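Local coordinates for protein Cag38821 (Sulfolobus islandicus rod-shaped virus 1, PDB 2X48) that is of unknown function but probably binds DNA through what looks like a helix-turn-helix in its C-terminal half, at residues R46-R49 against R50-S54. Sequence-based numbering, arbitrary orientation.
Sequences RKVR and RYLES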
loop_
_atom_site.group_PDB
_atom_site.type_symbol
_atom_site.label_atom_id
_atom_site.label_comp_id
_atom_site.label_asym_id
_atom_site.label_seq_id
_atom_site.Cartn_x
_atom_site.Cartn_y
_atom_site.Cartn_z
ATOM N N ARG A 46 -8.919 -0.563 7.546
ATOM C CA ARG A 46 -8.756 -1.739 8.398
ATOM C C ARG A 46 -7.711 -2.709 7.853
ATOM O O ARG A 46 -6.854 -3.176 8.603
ATOM C CB ARG A 46 -10.095 -2.446 8.594
ATOM C CG ARG A 46 -11.039 -1.638 9.443
ATOM C CD ARG A 46 -12.448 -2.208 9.456
ATOM N NE ARG A 46 -12.548 -3.486 10.159
ATOM C CZ ARG A 46 -12.512 -3.636 11.484
ATOM N NH1 ARG A 46 -12.346 -2.589 12.292
ATOM N NH2 ARG A 46 -12.634 -4.852 12.009
ATOM N N LYS A 47 -7.784 -3.008 6.557
ATOM C CA LYS A 47 -6.779 -3.850 5.898
ATOM C C LYS A 47 -5.373 -3.259 6.054
ATOM O O LYS A 47 -4.423 -3.969 6.387
ATOM C CB LYS A 47 -7.104 -4.014 4.409
ATOM C CG LYS A 47 -8.147 -5.068 4.098
ATOM C CD LYS A 47 -7.551 -6.469 4.129
ATOM C CE LYS A 47 -8.558 -7.508 3.682
ATOM N NZ LYS A 47 -8.058 -8.898 3.876
ATOM N N VAL A 48 -5.256 -1.955 5.817
ATOM C CA VAL A 48 -3.979 -1.256 5.957
ATOM C C VAL A 48 -3.445 -1.336 7.391
ATOM O O VAL A 48 -2.257 -1.542 7.585
ATOM C CB VAL A 48 -4.067 0.230 5.530
ATOM C CG1 VAL A 48 -2.722 0.924 5.740
ATOM C CG2 VAL A 48 -4.529 0.361 4.072
ATOM N N ARG A 49 -4.309 -1.185 8.393
ATOM C CA ARG A 49 -3.879 -1.309 9.786
ATOM C C ARG A 49 -3.326 -2.713 10.046
ATOM O O ARG A 49 -2.270 -2.849 10.656
ATOM C CB ARG A 49 -5.010 -0.949 10.768
ATOM C CG ARG A 49 -5.435 0.530 10.708
ATOM C CD ARG A 49 -6.112 1.044 11.974
ATOM N NE ARG A 49 -7.256 0.228 12.401
ATOM C CZ ARG A 49 -8.497 0.315 11.913
ATOM N NH1 ARG A 49 -9.450 -0.484 12.387
ATOM N NH2 ARG A 49 -8.795 1.184 10.949
ATOM N N ARG A 50 -4.023 -3.742 9.559
ATOM C CA ARG A 50 -3.521 -5.125 9.614
ATOM C C ARG A 50 -2.162 -5.250 8.947
ATOM O O ARG A 50 -1.274 -5.931 9.451
ATOM C CB ARG A 50 -4.455 -6.086 8.879
ATOM C CG ARG A 50 -5.783 -6.346 9.527
ATOM C CD ARG A 50 -6.715 -7.068 8.533
ATOM N NE ARG A 50 -7.723 -7.917 9.176
ATOM C CZ ARG A 50 -8.681 -8.572 8.519
ATOM N NH1 ARG A 50 -8.774 -8.473 7.189
ATOM N NH2 ARG A 50 -9.555 -9.328 9.187
ATOM N N TYR A 51 -2.020 -4.623 7.787
ATOM C CA TYR A 51 -0.783 -4.724 7.024
ATOM C C TYR A 51 0.393 -4.143 7.787
ATOM O O TYR A 51 1.467 -4.732 7.810
ATOM C CB TYR A 51 -0.906 -4.012 5.674
ATOM C CG TYR A 51 -1.850 -4.641 4.664
ATOM C CD1 TYR A 51 -2.357 -5.933 4.832
ATOM C CD2 TYR A 51 -2.200 -3.947 3.508
ATOM C CE1 TYR A 51 -3.202 -6.495 3.891
ATOM C CE2 TYR A 51 -3.041 -4.500 2.563
ATOM C CZ TYR A 51 -3.541 -5.775 2.759
ATOM O OH TYR A 51 -4.375 -6.325 1.817
ATOM N N LEU A 52 0.179 -3.000 8.430
ATOM C CA LEU A 52 1.255 -2.276 9.102
ATOM C C LEU A 52 1.673 -2.900 10.425
ATOM O O LEU A 52 2.709 -2.530 10.970
ATOM C CB LEU A 52 0.871 -0.806 9.317
ATOM C CG LEU A 52 0.548 -0.012 8.051
ATOM C CD1 LEU A 52 0.289 1.428 8.402
ATOM C CD2 LEU A 52 1.665 -0.123 7.037
ATOM N N GLU A 53 0.892 -3.850 10.935
ATOM C CA GLU A 53 1.277 -4.574 12.153
ATOM C C GLU A 53 2.094 -5.846 11.850
ATOM O O GLU A 53 2.256 -6.697 12.728
ATOM C CB GLU A 53 0.043 -4.892 13.021
ATOM C CG GLU A 53 -0.899 -5.984 12.503
ATOM C CD GLU A 53 -2.062 -6.261 13.451
ATOM O OE1 GLU A 53 -2.173 -7.399 13.962
ATOM O OE2 GLU A 53 -2.866 -5.336 13.691
ATOM N N SER A 54 2.615 -5.959 10.620
ATOM C CA SER A 54 3.382 -7.142 10.177
ATOM C C SER A 54 4.861 -6.803 9.944
ATOM O O SER A 54 5.208 -5.674 9.570
ATOM C CB SER A 54 2.780 -7.722 8.884
ATOM O OG SER A 54 1.422 -8.113 9.051
#
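Two amide hydrogens converge on the carbonyl O of R49, and both bonds are weak. E53 N lies 3.3 Å from R49 O, with an N-H...O angle of 128°. L52 N stands equally far from R49 O, but this is the lesser branch of a shared hydrogen: its main bond goes to V48 O at 3.0 Å. One turn earlier the pattern is regular, since Y51 N donates to K47 O at 2.9 Å and R50 N reaches R46 O with an angle of 171°. The i+4 bonds of helix 45-52 thus weaken at E53 N.

K47 O has a second neighbour besides the Y51 amide. The Y51 ring turns one face to it, the oxygen standing 3.1 Å above the plane but displaced toward the rim. With CG of Y51 anti to its own carbonyl carbon (chi1 -68°), the ring lies back along the preceding turn, and its OH hydrogen-bonds to E17 on helix 17-29, where L20, V21 and A24 also touch the ring. On another side of the helix, V48 and L52 run side by side, CG1 to CD1 at 4.1 Å; V48 packs against V34, I37 and A38, while L52 touches A28.

K47, bent at chi2, crosses the extended side chain of R50 obliquely. Its CD lies in plane at the edge of the guanidinium, and NZ comes 3.4 Å from R50 NH1, a meeting of two donors that E17, in a long, weak ion pair with K47 NZ, may partly offset.

V48 and Y51 are thus the buried residues, each facing a different helix, while R46, R49 and R50 remain exposed. In a probable recognition helix, such a concentration of positive charge is consistent with attraction to the phosphates of DNA.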